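Local coordinates for Mgp-operon protein 3 (Mycoplasma pneumoniae M129, PDB 6TM0), which is a membrane-bound cell-adhesion protein that binds a sialylated galactose glycan and probably helps the bacterium attach to host cells, at residues R181-A186 with K216-F221; V185-V190 with K210-P215; G603-L608 with Y617-S622; V667-A672 with N756-S761. One frame throughout, in Å; residues are numbered along the deposited sequence.

Interaction 1 of 4, residues R181-A186 with K216-F221; sequences RVNGVA and KAVTGF. With SIA (N-acetyl-alpha-neuraminic acid), chain C.
R181 lays the start of its side chain against the ring of F221. CB is 3.6 Å from F221 CD2, and the two side chains run side by side, pointing the same way. Beyond CG the R181 chain bends off, and its guanidinium serves other partners: it bonds to L179 O and makes a cation-pi contact with Y662. V182 O packs at 3.2 Å from F221 CA, and the V182 backbone is hydrogen-bonded to K222. N183 forms a single beta bridge with F221, and its OD1 lies 3.7 Å from V218 CG1, the two side chains crossing at about a right angle. G184 N then donates to G220 O over 2.7 Å. V185 O is gripped twice by T219. T219 N comes at it nearly along the C=O axis, 2.9 Å away. T219 OG1 comes from above the carbonyl plane at 2.7 Å, and the chi1 of 56° turns this hydroxyl back to the same oxygen. A186 forms the second single bridge, with V218, and its CA makes a CH...O contact of 3.3 Å to A217 O. At the far end of 216-221, K216 N donates to O10 of the bound sialic acid, 2.9 Å away. Segment 181-186 leads into helix 187-192, with A186 at its N-cap position. V190 of that helix packs on V185 and T219, while strand 220-222 runs antiparallel to strand 575-577.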
loop_
_atom_site.group_PDB
_atom_site.type_symbol
_atom_site.label_atom_id
_atom_site.label_comp_id
_atom_site.label_asym_id
_atom_site.label_seq_id
_atom_site.Cartn_x
_atom_site.Cartn_y
_atom_site.Cartn_z
ATOM N N ARG A 181 11.856 -3.592 15.411
ATOM C CA ARG A 181 11.957 -2.521 16.417
ATOM C C ARG A 181 11.756 -3.117 17.835
ATOM O O ARG A 181 10.934 -4.019 18.018
ATOM C CB ARG A 181 10.897 -1.452 16.127
ATOM C CG ARG A 181 11.440 -0.039 15.895
ATOM C CD ARG A 181 11.953 0.322 14.489
ATOM N NE ARG A 181 11.380 -0.479 13.402
ATOM C CZ ARG A 181 10.900 0.019 12.265
ATOM N NH1 ARG A 181 10.431 -0.791 11.327
ATOM N NH2 ARG A 181 10.885 1.330 12.060
ATOM N N VAL A 182 12.504 -2.614 18.831
ATOM C CA VAL A 182 12.399 -3.087 20.224
ATOM C C VAL A 182 10.952 -2.985 20.742
ATOM O O VAL A 182 10.336 -1.935 20.588
ATOM C CB VAL A 182 13.409 -2.378 21.184
ATOM C CG1 VAL A 182 13.321 -2.930 22.610
ATOM C CG2 VAL A 182 14.844 -2.470 20.658
ATOM N N ASN A 183 10.421 -4.085 21.345
ATOM C CA ASN A 183 9.072 -4.150 21.933
ATOM C C ASN A 183 8.870 -3.028 22.954
ATOM O O ASN A 183 9.809 -2.649 23.668
ATOM C CB ASN A 183 8.845 -5.490 22.653
ATOM C CG ASN A 183 8.331 -6.643 21.821
ATOM O OD1 ASN A 183 7.411 -6.525 20.997
ATOM N ND2 ASN A 183 8.890 -7.816 22.071
ATOM N N GLY A 184 7.639 -2.536 23.034
ATOM C CA GLY A 184 7.248 -1.521 23.999
ATOM C C GLY A 184 7.079 -2.115 25.382
ATOM O O GLY A 184 7.402 -3.286 25.612
ATOM N N VAL A 185 6.555 -1.326 26.311
ATOM C CA VAL A 185 6.335 -1.760 27.694
ATOM C C VAL A 185 5.099 -2.727 27.787
ATOM O O VAL A 185 4.354 -2.854 26.815
ATOM C CB VAL A 185 6.278 -0.510 28.636
ATOM C CG1 VAL A 185 4.944 0.218 28.572
ATOM C CG2 VAL A 185 6.653 -0.855 30.069
ATOM N N ALA A 186 4.944 -3.462 28.904
ATOM C CA ALA A 186 3.803 -4.362 29.119
ATOM C C ALA A 186 2.613 -3.527 29.681
ATOM O O ALA A 186 2.858 -2.463 30.263
ATOM C CB ALA A 186 4.192 -5.469 30.082
ATOM N N LYS A 216 1.143 -9.301 30.615
ATOM C CA LYS A 216 2.425 -9.150 29.919
ATOM C C LYS A 216 2.268 -8.797 28.442
ATOM O O LYS A 216 3.206 -8.986 27.653
ATOM C CB LYS A 216 3.306 -10.407 30.112
ATOM C CG LYS A 216 3.651 -10.740 31.566
ATOM C CD LYS A 216 4.687 -9.773 32.132
ATOM C CE LYS A 216 4.423 -9.403 33.569
ATOM N NZ LYS A 216 4.890 -8.023 33.867
ATOM N N ALA A 217 1.087 -8.261 28.068
ATOM C CA ALA A 217 0.799 -7.873 26.688
ATOM C C ALA A 217 1.522 -6.565 26.343
ATOM O O ALA A 217 1.456 -5.590 27.097
ATOM C CB ALA A 217 -0.703 -7.741 26.473
ATOM N N VAL A 218 2.251 -6.580 25.214
ATOM C CA VAL A 218 3.033 -5.453 24.703
ATOM C C VAL A 218 2.113 -4.323 24.244
ATOM O O VAL A 218 1.124 -4.558 23.556
ATOM C CB VAL A 218 4.063 -5.877 23.622
ATOM C CG1 VAL A 218 5.160 -4.833 23.466
ATOM C CG2 VAL A 218 4.681 -7.233 23.951
ATOM N N THR A 219 2.423 -3.108 24.692
ATOM C CA THR A 219 1.679 -1.879 24.420
ATOM C C THR A 219 2.036 -1.314 23.034
ATOM O O THR A 219 1.186 -0.688 22.388
ATOM C CB THR A 219 1.901 -0.860 25.557
ATOM O OG1 THR A 219 3.303 -0.630 25.711
ATOM C CG2 THR A 219 1.289 -1.299 26.891
ATOM N N GLY A 220 3.278 -1.544 22.594
ATOM C CA GLY A 220 3.764 -1.109 21.287
ATOM C C GLY A 220 5.205 -1.483 21.010
ATOM O O GLY A 220 5.610 -2.626 21.232
ATOM N N PHE A 221 5.975 -0.521 20.489
ATOM C CA PHE A 221 7.397 -0.654 20.174
ATOM C C PHE A 221 8.098 0.690 20.385
ATOM O O PHE A 221 7.469 1.738 20.256
ATOM C CB PHE A 221 7.621 -1.204 18.737
ATOM C CG PHE A 221 7.128 -0.327 17.607
ATOM C CD1 PHE A 221 5.803 -0.386 17.184
ATOM C CD2 PHE A 221 7.994 0.545 16.951
ATOM C CE1 PHE A 221 5.348 0.424 16.141
ATOM C CE2 PHE A 221 7.540 1.347 15.901
ATOM C CZ PHE A 221 6.221 1.284 15.507
HETATM C C1 SIA C . 2.439 -18.111 30.097
HETATM C C2 SIA C . 2.465 -17.116 31.277
HETATM C C3 SIA C . 3.354 -15.902 31.081
HETATM C C4 SIA C . 2.784 -14.962 30.016
HETATM C C5 SIA C . 1.296 -14.671 30.188
HETATM C C6 SIA C . 0.491 -15.929 30.535
HETATM C C7 SIA C . -0.949 -15.660 30.973
HETATM C C8 SIA C . -1.748 -16.871 31.458
HETATM C C9 SIA C . -3.248 -16.662 31.370
HETATM C C10 SIA C . 0.508 -12.737 28.892
HETATM C C11 SIA C . 0.249 -12.221 27.508
HETATM N N5 SIA C . 0.783 -14.038 28.983
HETATM O O1A SIA C . 1.492 -18.848 29.866
HETATM O O1B SIA C . 3.521 -18.121 29.359
HETATM O O4 SIA C . 3.535 -13.750 29.938
HETATM O O6 SIA C . 1.129 -16.716 31.560
HETATM O O7 SIA C . -0.961 -14.679 32.002
HETATM O O8 SIA C . -1.408 -18.063 30.748
HETATM O O9 SIA C . -3.655 -15.536 32.132
HETATM O O10 SIA C . 0.483 -12.005 29.877
#

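Interaction 2 of 4, residues V185-V190 with K210-P215; sequences VAQDTV and KNNPGP. With SIA (N-acetyl-alpha-neuraminic acid), chain C.
Q187 NE2 donates to G214 O at 3.3 Å, and the bond is nearly straight at 167°. The oxygen lies close to the plane of the Q187 amide, but the donor sits above the carbonyl plane of G214. The glutamine chain is extended beyond CG, which carries the amide across to the 210-215 loop. NE2 also bonds to P604 O, so one amide nitrogen ties two loops together. D188 N makes a weak bond to P215 O, 3.2 Å long. The carboxylate of D188 stands beside the same carbonyl without bonding to it; its OD2 forms a salt bridge with K216 NZ. The 210-215 loop is shaped by an Asx turn, in which N212 OD1 accepts from G214 N at 3.2 Å. N212 ND2 bonds to Q635 O. This bend lies next to the sialic acid site. P213 O receives two hydroxyls of the sugar, O9 at 2.7 Å and O7 at 3.1 Å. Helix 187-192 thus meets, through its first turn, the loop that binds the ligand. Around the polar bonds the packing is modest. The chi1 of 56° brings the D188 carboxylate alongside P215, with D188 OD2 3.7 Å from P215 CB. P215 CD lies 3.4 Å from O10 of the sugar. W200 of helix 200-207 covers Q187, D188 and P215.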
loop_
_atom_site.group_PDB
_atom_site.type_symbol
_atom_site.label_atom_id
_atom_site.label_comp_id
_atom_site.label_asym_id
_atom_site.label_seq_id
_atom_site.Cartn_x
_atom_site.Cartn_y
_atom_site.Cartn_z
ATOM N N VAL A 185 6.555 -1.326 26.311
ATOM C CA VAL A 185 6.335 -1.760 27.694
ATOM C C VAL A 185 5.099 -2.727 27.787
ATOM O O VAL A 185 4.354 -2.854 26.815
ATOM C CB VAL A 185 6.278 -0.510 28.636
ATOM C CG1 VAL A 185 4.944 0.218 28.572
ATOM C CG2 VAL A 185 6.653 -0.855 30.069
ATOM N N ALA A 186 4.944 -3.462 28.904
ATOM C CA ALA A 186 3.803 -4.362 29.119
ATOM C C ALA A 186 2.613 -3.527 29.681
ATOM O O ALA A 186 2.858 -2.463 30.263
ATOM C CB ALA A 186 4.192 -5.469 30.082
ATOM N N GLN A 187 1.345 -3.980 29.507
ATOM C CA GLN A 187 0.208 -3.174 29.966
ATOM C C GLN A 187 -0.027 -3.204 31.504
ATOM O O GLN A 187 -0.712 -2.311 32.026
ATOM C CB GLN A 187 -1.084 -3.464 29.188
ATOM C CG GLN A 187 -1.787 -4.780 29.476
ATOM C CD GLN A 187 -3.111 -4.867 28.736
ATOM O OE1 GLN A 187 -3.833 -3.867 28.526
ATOM N NE2 GLN A 187 -3.461 -6.077 28.321
ATOM N N ASP A 188 0.567 -4.176 32.227
ATOM C CA ASP A 188 0.434 -4.220 33.679
ATOM C C ASP A 188 1.329 -3.153 34.326
ATOM O O ASP A 188 1.008 -2.642 35.406
ATOM C CB ASP A 188 0.658 -5.636 34.240
ATOM C CG ASP A 188 1.964 -6.357 33.930
ATOM O OD1 ASP A 188 2.641 -5.984 32.943
ATOM O OD2 ASP A 188 2.304 -7.300 34.672
ATOM N N THR A 189 2.414 -2.769 33.620
ATOM C CA THR A 189 3.323 -1.701 34.035
ATOM C C THR A 189 2.605 -0.356 33.809
ATOM O O THR A 189 2.714 0.541 34.647
ATOM C CB THR A 189 4.644 -1.785 33.248
ATOM O OG1 THR A 189 5.205 -3.084 33.429
ATOM C CG2 THR A 189 5.661 -0.726 33.679
ATOM N N VAL A 190 1.858 -0.233 32.683
ATOM C CA VAL A 190 1.125 0.985 32.324
ATOM C C VAL A 190 0.078 1.347 33.389
ATOM O O VAL A 190 0.124 2.456 33.916
ATOM C CB VAL A 190 0.530 0.939 30.874
ATOM C CG1 VAL A 190 -0.510 2.038 30.632
ATOM C CG2 VAL A 190 1.628 1.019 29.826
ATOM N N LYS A 210 -11.235 -6.313 33.060
ATOM C CA LYS A 210 -11.974 -7.452 33.621
ATOM C C LYS A 210 -11.853 -8.664 32.707
ATOM O O LYS A 210 -12.011 -8.545 31.492
ATOM C CB LYS A 210 -13.446 -7.075 33.836
ATOM C CG LYS A 210 -14.281 -8.090 34.608
ATOM C CD LYS A 210 -15.751 -7.687 34.609
ATOM C CE LYS A 210 -16.560 -8.321 33.500
ATOM N NZ LYS A 210 -17.241 -9.544 33.973
ATOM N N ASN A 211 -11.519 -9.824 33.300
ATOM C CA ASN A 211 -11.335 -11.101 32.610
ATOM C C ASN A 211 -10.191 -11.069 31.552
ATOM O O ASN A 211 -10.039 -12.023 30.779
ATOM C CB ASN A 211 -12.670 -11.606 32.015
ATOM C CG ASN A 211 -13.727 -11.914 33.051
ATOM O OD1 ASN A 211 -13.529 -12.720 33.962
ATOM N ND2 ASN A 211 -14.883 -11.287 32.933
ATOM N N ASN A 212 -9.362 -10.003 31.554
ATOM C CA ASN A 212 -8.236 -9.892 30.625
ATOM C C ASN A 212 -7.092 -10.816 31.098
ATOM O O ASN A 212 -6.575 -10.637 32.205
ATOM C CB ASN A 212 -7.784 -8.445 30.485
ATOM C CG ASN A 212 -6.786 -8.223 29.393
ATOM O OD1 ASN A 212 -5.623 -8.624 29.489
ATOM N ND2 ASN A 212 -7.217 -7.557 28.339
ATOM N N PRO A 213 -6.725 -11.838 30.292
ATOM C CA PRO A 213 -5.695 -12.794 30.735
ATOM C C PRO A 213 -4.241 -12.475 30.363
ATOM O O PRO A 213 -3.352 -13.291 30.628
ATOM C CB PRO A 213 -6.151 -14.111 30.089
ATOM C CG PRO A 213 -7.056 -13.708 28.937
ATOM C CD PRO A 213 -7.270 -12.224 28.974
ATOM N N GLY A 214 -4.002 -11.315 29.756
ATOM C CA GLY A 214 -2.664 -10.953 29.319
ATOM C C GLY A 214 -2.014 -9.756 29.983
ATOM O O GLY A 214 -1.833 -8.745 29.305
ATOM N N PRO A 215 -1.564 -9.828 31.265
ATOM C CA PRO A 215 -0.881 -8.659 31.865
ATOM C C PRO A 215 0.415 -8.290 31.157
ATOM O O PRO A 215 0.716 -7.103 31.055
ATOM C CB PRO A 215 -0.601 -9.090 33.308
ATOM C CG PRO A 215 -0.738 -10.558 33.336
ATOM C CD PRO A 215 -1.662 -10.949 32.225
HETATM C C1 SIA C . 2.439 -18.111 30.097
HETATM C C2 SIA C . 2.465 -17.116 31.277
HETATM C C3 SIA C . 3.354 -15.902 31.081
HETATM C C4 SIA C . 2.784 -14.962 30.016
HETATM C C5 SIA C . 1.296 -14.671 30.188
HETATM C C6 SIA C . 0.491 -15.929 30.535
HETATM C C7 SIA C . -0.949 -15.660 30.973
HETATM C C8 SIA C . -1.748 -16.871 31.458
HETATM C C9 SIA C . -3.248 -16.662 31.370
HETATM C C10 SIA C . 0.508 -12.737 28.892
HETATM C C11 SIA C . 0.249 -12.221 27.508
HETATM N N5 SIA C . 0.783 -14.038 28.983
HETATM O O1A SIA C . 1.492 -18.848 29.866
HETATM O O1B SIA C . 3.521 -18.121 29.359
HETATM O O4 SIA C . 3.535 -13.750 29.938
HETATM O O6 SIA C . 1.129 -16.716 31.560
HETATM O O7 SIA C . -0.961 -14.679 32.002
HETATM O O8 SIA C . -1.408 -18.063 30.748
HETATM O O9 SIA C . -3.655 -15.536 32.132
HETATM O O10 SIA C . 0.483 -12.005 29.877
#

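Interaction 3 of 4, residues G603-L608 with Y617-S622; sequences GPINGL and YVTPVS. With SIA (N-acetyl-alpha-neuraminic acid), chain C.
N606 reaches across to the 617-622 segment through CB, CG and OD1. Its CB lies 3.5 Å from Y617 O. Next along, N606 CG is 3.9 Å from V618 CA, placed there by a chi1 of -64° that sets it beside its own backbone N. At the tip, N606 OD1 accepts from T619 N at 2.8 Å. The donor is tilted 29° from the plane of the side-chain carbonyl, and the N-H...O angle is 138°. The other branch, ND2, turns to S580 OG, so both ends of the buried amide have partners. The two segments belong to one long loop region between helix 591-595 and strand 650-654, in the part of the chain that belongs to the MgpC adhesin family. There they run without regular strand pairing, in roughly opposed directions. One edge of this loop touches the sialic acid: L608 O accepts a weak bond from N5 of the sugar, and G607 CA lies 3.8 Å from its acetyl methyl C11. The carbonyl O of G607 takes a CH...O contact from Y617 CA at 3.1 Å. The tip of the L608 side chain packs on the tyrosine, L608 CD1 3.8 Å from Y617 CE1. The Y617 ring also meets those of F615 and F670. Before N606 in sequence, I605 CG1 lies against T619 OG1, which donates to V621 O at 2.8 Å.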
loop_
_atom_site.group_PDB
_atom_site.type_symbol
_atom_site.label_atom_id
_atom_site.label_comp_id
_atom_site.label_asym_id
_atom_site.label_seq_id
_atom_site.Cartn_x
_atom_site.Cartn_y
_atom_site.Cartn_z
ATOM N N GLY A 603 -7.646 -2.616 23.429
ATOM C CA GLY A 603 -6.290 -2.562 23.965
ATOM C C GLY A 603 -5.567 -3.889 23.886
ATOM O O GLY A 603 -6.169 -4.882 23.468
ATOM N N PRO A 604 -4.280 -3.953 24.308
ATOM C CA PRO A 604 -3.536 -5.233 24.236
ATOM C C PRO A 604 -4.193 -6.418 24.972
ATOM O O PRO A 604 -4.941 -6.204 25.934
ATOM C CB PRO A 604 -2.156 -4.879 24.821
ATOM C CG PRO A 604 -2.039 -3.403 24.708
ATOM C CD PRO A 604 -3.428 -2.856 24.816
ATOM N N ILE A 605 -3.931 -7.663 24.504
ATOM C CA ILE A 605 -4.468 -8.912 25.071
ATOM C C ILE A 605 -3.629 -10.144 24.655
ATOM O O ILE A 605 -3.600 -11.139 25.385
ATOM C CB ILE A 605 -5.998 -9.102 24.751
ATOM C CG1 ILE A 605 -6.680 -10.074 25.760
ATOM C CG2 ILE A 605 -6.244 -9.515 23.275
ATOM C CD1 ILE A 605 -8.233 -10.069 25.768
ATOM N N ASN A 606 -2.999 -10.089 23.469
ATOM C CA ASN A 606 -2.226 -11.205 22.945
ATOM C C ASN A 606 -0.758 -11.153 23.323
ATOM O O ASN A 606 -0.188 -10.076 23.510
ATOM C CB ASN A 606 -2.420 -11.345 21.450
ATOM C CG ASN A 606 -3.840 -11.691 21.062
ATOM O OD1 ASN A 606 -4.536 -12.451 21.742
ATOM N ND2 ASN A 606 -4.303 -11.150 19.944
ATOM N N GLY A 607 -0.198 -12.343 23.501
ATOM C CA GLY A 607 1.185 -12.606 23.882
ATOM C C GLY A 607 1.418 -14.098 23.967
ATOM O O GLY A 607 0.582 -14.875 23.496
ATOM N N LEU A 608 2.538 -14.523 24.577
ATOM C CA LEU A 608 2.836 -15.954 24.734
ATOM C C LEU A 608 2.026 -16.564 25.878
ATOM O O LEU A 608 2.192 -16.163 27.032
ATOM C CB LEU A 608 4.344 -16.204 24.938
ATOM C CG LEU A 608 4.775 -17.654 25.141
ATOM C CD1 LEU A 608 5.441 -18.192 23.913
ATOM C CD2 LEU A 608 5.710 -17.779 26.323
ATOM N N TYR A 617 0.344 -17.702 20.682
ATOM C CA TYR A 617 0.538 -16.247 20.696
ATOM C C TYR A 617 -0.790 -15.440 20.690
ATOM O O TYR A 617 -0.764 -14.237 20.469
ATOM C CB TYR A 617 1.489 -15.789 19.568
ATOM C CG TYR A 617 2.927 -16.232 19.741
ATOM C CD1 TYR A 617 3.757 -15.630 20.685
ATOM C CD2 TYR A 617 3.475 -17.216 18.924
ATOM C CE1 TYR A 617 5.085 -16.033 20.847
ATOM C CE2 TYR A 617 4.800 -17.633 19.078
ATOM C CZ TYR A 617 5.603 -17.042 20.042
ATOM O OH TYR A 617 6.911 -17.464 20.172
ATOM N N VAL A 618 -1.933 -16.095 20.956
ATOM C CA VAL A 618 -3.286 -15.510 20.965
ATOM C C VAL A 618 -3.948 -15.843 22.304
ATOM O O VAL A 618 -3.592 -16.854 22.924
ATOM C CB VAL A 618 -4.123 -16.038 19.761
ATOM C CG1 VAL A 618 -5.591 -15.648 19.846
ATOM C CG2 VAL A 618 -3.539 -15.565 18.451
ATOM N N THR A 619 -4.932 -15.016 22.729
ATOM C CA THR A 619 -5.661 -15.176 23.990
ATOM C C THR A 619 -6.551 -16.456 23.999
ATOM O O THR A 619 -7.211 -16.747 22.994
ATOM C CB THR A 619 -6.428 -13.880 24.347
ATOM O OG1 THR A 619 -6.958 -13.998 25.660
ATOM C CG2 THR A 619 -7.544 -13.541 23.364
ATOM N N PRO A 620 -6.574 -17.244 25.105
ATOM C CA PRO A 620 -7.422 -18.448 25.126
ATOM C C PRO A 620 -8.819 -18.146 25.673
ATOM O O PRO A 620 -9.668 -19.035 25.735
ATOM C CB PRO A 620 -6.639 -19.404 26.030
ATOM C CG PRO A 620 -5.731 -18.506 26.856
ATOM C CD PRO A 620 -5.855 -17.091 26.386
ATOM N N VAL A 621 -9.036 -16.897 26.103
ATOM C CA VAL A 621 -10.293 -16.404 26.643
ATOM C C VAL A 621 -10.561 -15.081 25.942
ATOM O O VAL A 621 -9.713 -14.185 25.972
ATOM C CB VAL A 621 -10.289 -16.236 28.196
ATOM C CG1 VAL A 621 -11.675 -15.864 28.717
ATOM C CG2 VAL A 621 -9.789 -17.493 28.902
ATOM N N SER A 622 -11.730 -14.969 25.300
ATOM C CA SER A 622 -12.146 -13.774 24.579
ATOM C C SER A 622 -13.671 -13.702 24.483
ATOM O O SER A 622 -14.357 -14.698 24.721
ATOM C CB SER A 622 -11.514 -13.731 23.187
ATOM O OG SER A 622 -12.225 -14.497 22.225
HETATM C C1 SIA C . 2.439 -18.111 30.097
HETATM C C2 SIA C . 2.465 -17.116 31.277
HETATM C C3 SIA C . 3.354 -15.902 31.081
HETATM C C4 SIA C . 2.784 -14.962 30.016
HETATM C C5 SIA C . 1.296 -14.671 30.188
HETATM C C6 SIA C . 0.491 -15.929 30.535
HETATM C C7 SIA C . -0.949 -15.660 30.973
HETATM C C8 SIA C . -1.748 -16.871 31.458
HETATM C C9 SIA C . -3.248 -16.662 31.370
HETATM C C10 SIA C . 0.508 -12.737 28.892
HETATM C C11 SIA C . 0.249 -12.221 27.508
HETATM N N5 SIA C . 0.783 -14.038 28.983
HETATM O O1A SIA C . 1.492 -18.848 29.866
HETATM O O1B SIA C . 3.521 -18.121 29.359
HETATM O O4 SIA C . 3.535 -13.750 29.938
HETATM O O6 SIA C . 1.129 -16.716 31.560
HETATM O O7 SIA C . -0.961 -14.679 32.002
HETATM O O8 SIA C . -1.408 -18.063 30.748
HETATM O O9 SIA C . -3.655 -15.536 32.132
HETATM O O10 SIA C . 0.483 -12.005 29.877
#

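Interaction 4 of 4, residues V667-A672 with N756-S761; sequences VTVFDA and NGVKIS
V669 points from helix 666-673 toward the 756-761 segment, and its methyl CG2 makes most of the contact. With chi1 at -179°, CG1 is anti to the backbone N and CG2 lies beside that N. V669 CG2 sits on the peptide between K759 and I760, 3.6 Å from K759 C and 3.4 Å from I760 N. The same methyl meets I760 CG1 at 3.9 Å and V758 O at 4.1 Å. V669 CG1 only approaches V758 CG1, at 4.5 Å. One valine therefore spans the segment from V758 to I760. The second pairing is T668 with I760. These two side chains cross at about a right angle. The I760 chain is extended, with chi2 at -175°, and its end lies across the threonine hydroxyl: T668 OG1 is 3.5 Å from I760 CD1 and 3.6 Å from I760 CG1. That hydroxyl bonds to G663 O, so the ethyl arm of I760 packs against a polar group that already has a partner. I760 also touches D664, whose OD1 accepts from S761 N. This ties the segment to the loop just before the helix. The 756-761 segment lies in the loop region between strands 723-732 and 779-786. Polar bonds to G663 and D664, among others, are made outside the contact. The fit of helix to loop thus depends on shape and not on directional bonds between the two segments.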
loop_
_atom_site.group_PDB
_atom_site.type_symbol
_atom_site.label_atom_id
_atom_site.label_comp_id
_atom_site.label_asym_id
_atom_site.label_seq_id
_atom_site.Cartn_x
_atom_site.Cartn_y
_atom_site.Cartn_z
ATOM N N VAL A 667 4.433 -12.862 18.367
ATOM C CA VAL A 667 3.042 -12.442 18.148
ATOM C C VAL A 667 2.878 -11.583 16.869
ATOM O O VAL A 667 1.892 -11.746 16.141
ATOM C CB VAL A 667 2.452 -11.768 19.406
ATOM C CG1 VAL A 667 3.293 -10.585 19.873
ATOM C CG2 VAL A 667 1.000 -11.371 19.199
ATOM N N THR A 668 3.857 -10.711 16.579
ATOM C CA THR A 668 3.820 -9.879 15.376
ATOM C C THR A 668 4.078 -10.764 14.176
ATOM O O THR A 668 3.255 -10.785 13.270
ATOM C CB THR A 668 4.722 -8.621 15.497
ATOM O OG1 THR A 668 6.032 -8.998 15.909
ATOM C CG2 THR A 668 4.156 -7.583 16.474
ATOM N N VAL A 669 5.146 -11.580 14.232
ATOM C CA VAL A 669 5.539 -12.530 13.178
ATOM C C VAL A 669 4.369 -13.463 12.797
ATOM O O VAL A 669 4.140 -13.706 11.616
ATOM C CB VAL A 669 6.824 -13.331 13.562
ATOM C CG1 VAL A 669 7.235 -14.302 12.460
ATOM C CG2 VAL A 669 7.983 -12.405 13.902
ATOM N N PHE A 670 3.622 -13.944 13.807
ATOM C CA PHE A 670 2.453 -14.821 13.686
ATOM C C PHE A 670 1.250 -14.115 13.041
ATOM O O PHE A 670 0.529 -14.726 12.252
ATOM C CB PHE A 670 2.110 -15.441 15.056
ATOM C CG PHE A 670 2.813 -16.759 15.288
ATOM C CD1 PHE A 670 4.199 -16.824 15.379
ATOM C CD2 PHE A 670 2.091 -17.943 15.385
ATOM C CE1 PHE A 670 4.851 -18.055 15.539
ATOM C CE2 PHE A 670 2.745 -19.176 15.537
ATOM C CZ PHE A 670 4.118 -19.224 15.621
ATOM N N ASP A 671 1.075 -12.821 13.337
ATOM C CA ASP A 671 0.019 -11.993 12.768
ATOM C C ASP A 671 0.314 -11.673 11.280
ATOM O O ASP A 671 -0.605 -11.622 10.462
ATOM C CB ASP A 671 -0.088 -10.675 13.562
ATOM C CG ASP A 671 -1.017 -10.667 14.770
ATOM O OD1 ASP A 671 -1.015 -11.662 15.528
ATOM O OD2 ASP A 671 -1.732 -9.640 14.974
ATOM N N ALA A 672 1.588 -11.415 10.940
ATOM C CA ALA A 672 1.986 -11.034 9.585
ATOM C C ALA A 672 2.068 -12.202 8.622
ATOM O O ALA A 672 1.945 -11.993 7.411
ATOM C CB ALA A 672 3.319 -10.301 9.622
ATOM N N ASN A 756 14.632 -20.594 20.782
ATOM C CA ASN A 756 13.785 -20.001 21.844
ATOM C C ASN A 756 12.624 -19.102 21.322
ATOM O O ASN A 756 12.305 -18.081 21.945
ATOM C CB ASN A 756 14.654 -19.191 22.856
ATOM C CG ASN A 756 15.964 -19.814 23.309
ATOM O OD1 ASN A 756 16.788 -20.271 22.503
ATOM N ND2 ASN A 756 16.204 -19.801 24.618
ATOM N N GLY A 757 11.985 -19.520 20.227
ATOM C CA GLY A 757 10.900 -18.786 19.604
ATOM C C GLY A 757 11.453 -17.926 18.494
ATOM O O GLY A 757 12.662 -17.672 18.445
ATOM N N VAL A 758 10.569 -17.484 17.589
ATOM C CA VAL A 758 10.939 -16.664 16.430
ATOM C C VAL A 758 10.387 -15.241 16.569
ATOM O O VAL A 758 9.179 -15.061 16.727
ATOM C CB VAL A 758 10.567 -17.342 15.060
ATOM C CG1 VAL A 758 10.897 -16.444 13.869
ATOM C CG2 VAL A 758 11.254 -18.703 14.906
ATOM N N LYS A 759 11.293 -14.244 16.527
ATOM C CA LYS A 759 10.992 -12.813 16.554
ATOM C C LYS A 759 11.300 -12.213 15.169
ATOM O O LYS A 759 11.825 -12.935 14.318
ATOM C CB LYS A 759 11.725 -12.093 17.699
ATOM C CG LYS A 759 13.223 -12.330 17.771
ATOM C CD LYS A 759 13.823 -11.559 18.918
ATOM C CE LYS A 759 15.173 -12.096 19.316
ATOM N NZ LYS A 759 15.675 -11.461 20.565
ATOM N N ILE A 760 10.925 -10.933 14.916
ATOM C CA ILE A 760 11.159 -10.251 13.627
ATOM C C ILE A 760 12.654 -10.336 13.207
ATOM O O ILE A 760 12.955 -10.706 12.067
ATOM C CB ILE A 760 10.594 -8.781 13.594
ATOM C CG1 ILE A 760 9.131 -8.698 14.101
ATOM C CG2 ILE A 760 10.730 -8.167 12.204
ATOM C CD1 ILE A 760 8.446 -7.332 14.012
ATOM N N SER A 761 13.569 -10.047 14.152
ATOM C CA SER A 761 15.019 -10.052 13.951
ATOM C C SER A 761 15.654 -11.455 13.706
ATOM O O SER A 761 16.740 -11.516 13.118
ATOM C CB SER A 761 15.723 -9.336 15.099
ATOM O OG SER A 761 15.434 -9.935 16.354
#

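In the fold
Interactions 1, 2 and 3 gather around the sialic acid, and each touches it. Interactions 1 and 2 share V185 and A186 and are joined by a probable backbone bond between A217 O and Q187 N. Interactions 2 and 3 meet where P213 packs on T619, and P604 of interaction 3 packs on A217 of interaction 1. Interactions 2 and 3 are buried contacts, whereas interactions 1 and 4 are partly buried. Interaction 1 relies most on backbone bonds, with two single beta bridges. Interactions 2 and 3 use side-chain amides to hold irregular loops. Interaction 4 is set back from the sugar and is mostly apolar, without a hydrogen bond between its segments. It reaches interaction 3 through V667, which packs on N606 and Y617.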